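Putative tetrapyrrole (Corrin/porphyrin) methylase (PDB 3FFY) is the C-terminal part of an enzyme that probably methylates the 2'-hydroxyl of a cytidine ribose in 16S rRNA, with S-adenosyl-L-methionine as donor. Local coordinates at residues His53-Leu56 with Lys57-Gln61. Numbering follows the deposited sequence.
Sequences HRLL and KTLTQ
The flat peptide carbonyl of Leu56 takes two bonds from Thr60, one on a face and one closer to its plane. Thr60 OG1 stands over the face, 42° out of the carbonyl plane, and donates to Leu56 O at 2.8 Å; this direction misses a lone pair. Thr60 N, much nearer the plane, makes the regular helical bond to Leu56 O at 2.8 Å. The hydroxyl can fold back in this way because OG1 sits beside its own backbone nitrogen (chi1 -57°), a conformation in which helical threonines commonly donate to the carbonyl four residues earlier. Leu56 O is therefore gripped twice by one residue.

Two further i to i+4 bonds run along the N-terminal part of helix 55-66. Thr58 N donates to Arg54 O at 3.1 Å (N-H...O 175°), and Leu59 N reaches Leu55 O at 2.8 Å. One step earlier a water bridges the same spacing: it donates to His53 O at 2.9 Å and accepts from Lys57 N at 2.9 Å.

On the buried side, Leu55 CD1 lies 3.8 Å from Leu59 CG, the two leucines crossing at a slant one turn apart. Together they press on Phe97 of helix 90-99, and Leu55 also meets Ile106 and Ile108 of strand 106-110. Thr58 OG1 is hydrogen-bonded to Glu50 OE1, at the end of strand 45-50, and to Arg32 NH2; Gln61 OE1 accepts from the same arginine. Helix 55-66 thus packs over the mixed sheet between helices 32-38 and 90-99.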
ATOM      1  N   HIS A  53       9.264   1.379 -19.024  1.00 34.62           N
ATOM      2  CA  HIS A  53       9.600   2.343 -20.069  1.00 35.53           C
ATOM      3  C   HIS A  53       8.394   2.993 -20.721  1.00 33.81           C
ATOM      4  O   HIS A  53       8.551   3.982 -21.416  1.00 33.57           O
ATOM      5  CB  HIS A  53      10.462   1.702 -21.165  1.00 36.38           C
ATOM      6  CG  HIS A  53      11.785   1.195 -20.672  1.00 41.76           C
ATOM      7  ND1 HIS A  53      11.897   0.218 -19.697  1.00 47.47           N
ATOM      8  CD2 HIS A  53      13.051   1.498 -21.048  1.00 45.59           C
ATOM      9  CE1 HIS A  53      13.178  -0.046 -19.485  1.00 47.55           C
ATOM     10  NE2 HIS A  53      13.896   0.714 -20.296  1.00 48.03           N
ATOM     11  N   ARG A  54       7.209   2.427 -20.525  1.00 32.36           N
ATOM     12  CA  ARG A  54       5.974   2.956 -21.113  0.60 32.10           C
ATOM     13  C   ARG A  54       5.123   3.674 -20.092  1.00 31.02           C
ATOM     14  O   ARG A  54       4.158   4.335 -20.452  1.00 30.90           O
ATOM     15  CB  ARG A  54       5.122   1.838 -21.730  0.60 32.65           C
ATOM     16  CG  ARG A  54       5.320   1.629 -23.229  0.60 35.10           C
ATOM     17  CD  ARG A  54       6.230   0.478 -23.548  0.60 38.56           C
ATOM     18  NE  ARG A  54       5.479  -0.767 -23.769  0.60 42.75           N
ATOM     19  CZ  ARG A  54       5.974  -1.866 -24.350  0.60 44.82           C
ATOM     20  NH1 ARG A  54       7.237  -1.906 -24.786  0.60 46.58           N
ATOM     21  NH2 ARG A  54       5.194  -2.933 -24.499  0.60 45.52           N
ATOM     22  N   LEU A  55       5.463   3.568 -18.808  1.00 29.27           N
ATOM     23  CA  LEU A  55       4.571   4.117 -17.776  1.00 28.96           C
ATOM     24  C   LEU A  55       4.256   5.601 -17.922  1.00 28.52           C
ATOM     25  O   LEU A  55       3.096   5.998 -17.816  1.00 28.16           O
ATOM     26  CB  LEU A  55       5.118   3.854 -16.362  1.00 28.53           C
ATOM     27  CG  LEU A  55       4.238   4.333 -15.181  1.00 29.21           C
ATOM     28  CD1 LEU A  55       2.818   3.667 -15.201  1.00 25.86           C
ATOM     29  CD2 LEU A  55       4.981   4.115 -13.880  1.00 27.52           C
ATOM     30  N   LEU A  56       5.273   6.428 -18.175  1.00 28.71           N
ATOM     31  CA  LEU A  56       5.073   7.869 -18.168  1.00 29.24           C
ATOM     32  C   LEU A  56       4.112   8.255 -19.278  1.00 29.81           C
ATOM     33  O   LEU A  56       3.201   9.030 -19.043  1.00 31.00           O
ATOM     34  CB  LEU A  56       6.387   8.631 -18.367  1.00 29.98           C
ATOM     35  CG  LEU A  56       6.697   9.945 -17.611  1.00 30.80           C
ATOM     36  CD1 LEU A  56       7.475  10.894 -18.541  1.00 28.61           C
ATOM     37  CD2 LEU A  56       5.539  10.609 -16.918  1.00 27.72           C
ATOM     38  N   LYS A  57       4.312   7.720 -20.476  1.00 29.39           N
ATOM     39  CA  LYS A  57       3.366   7.949 -21.601  1.00 29.48           C
ATOM     40  C   LYS A  57       1.935   7.577 -21.212  1.00 28.55           C
ATOM     41  O   LYS A  57       1.017   8.385 -21.382  1.00 28.14           O
ATOM     42  CB  LYS A  57       3.768   7.132 -22.846  1.00 29.04           C
ATOM     43  CG  LYS A  57       2.872   7.353 -24.105  1.00 30.47           C
ATOM     44  CD  LYS A  57       3.248   6.428 -25.292  1.00 31.86           C
ATOM     45  CE  LYS A  57       2.060   6.289 -26.305  1.00 34.68           C
ATOM     46  NZ  LYS A  57       2.460   5.656 -27.593  1.00 35.07           N
ATOM     47  N   THR A  58       1.768   6.362 -20.687  1.00 27.71           N
ATOM     48  CA  THR A  58       0.439   5.900 -20.270  1.00 27.60           C
ATOM     49  C   THR A  58      -0.198   6.874 -19.244  1.00 28.11           C
ATOM     50  O   THR A  58      -1.375   7.244 -19.372  1.00 27.27           O
ATOM     51  CB  THR A  58       0.483   4.452 -19.737  1.00 27.44           C
ATOM     52  OG1 THR A  58       0.716   3.578 -20.844  1.00 26.69           O
ATOM     53  CG2 THR A  58      -0.836   4.084 -19.074  1.00 25.13           C
ATOM     54  N   LEU A  59       0.583   7.275 -18.232  1.00 28.30           N
ATOM     55  CA  LEU A  59       0.094   8.197 -17.196  1.00 28.23           C
ATOM     56  C   LEU A  59      -0.246   9.549 -17.776  1.00 28.28           C
ATOM     57  O   LEU A  59      -1.250  10.142 -17.402  1.00 28.53           O
ATOM     58  CB  LEU A  59       1.110   8.379 -16.077  1.00 27.28           C
ATOM     59  CG  LEU A  59       1.364   7.153 -15.210  1.00 26.81           C
ATOM     60  CD1 LEU A  59       2.444   7.535 -14.241  1.00 24.81           C
ATOM     61  CD2 LEU A  59       0.148   6.657 -14.486  1.00 26.64           C
ATOM     62  N   THR A  60       0.568  10.010 -18.731  1.00 28.71           N
ATOM     63  CA  THR A  60       0.309  11.275 -19.397  1.00 28.44           C
ATOM     64  C   THR A  60      -1.003  11.203 -20.167  1.00 28.52           C
ATOM     65  O   THR A  60      -1.867  12.068 -20.053  1.00 27.89           O
ATOM     66  CB  THR A  60       1.462  11.675 -20.311  1.00 28.70           C
ATOM     67  OG1 THR A  60       2.658  11.725 -19.509  1.00 28.75           O
ATOM     68  CG2 THR A  60       1.179  13.009 -20.889  1.00 25.24           C
ATOM     69  N   GLN A  61      -1.177  10.137 -20.926  1.00 28.97           N
ATOM     70  CA  GLN A  61      -2.414  10.007 -21.693  1.00 28.94           C
ATOM     71  C   GLN A  61      -3.626   9.798 -20.781  1.00 28.90           C
ATOM     72  O   GLN A  61      -4.716  10.268 -21.085  1.00 29.44           O
ATOM     73  CB  GLN A  61      -2.276   8.877 -22.705  1.00 29.34           C
ATOM     74  CG  GLN A  61      -1.155   9.159 -23.692  1.00 28.42           C
ATOM     75  CD  GLN A  61      -1.089   8.137 -24.816  1.00 29.16           C
ATOM     76  OE1 GLN A  61      -0.864   6.949 -24.585  1.00 25.52           O
ATOM     77  NE2 GLN A  61      -1.289   8.600 -26.041  1.00 29.32           N
TER
HETATM   78  O   HOH W   1       6.811   6.333 -21.092  1.00 35.00           O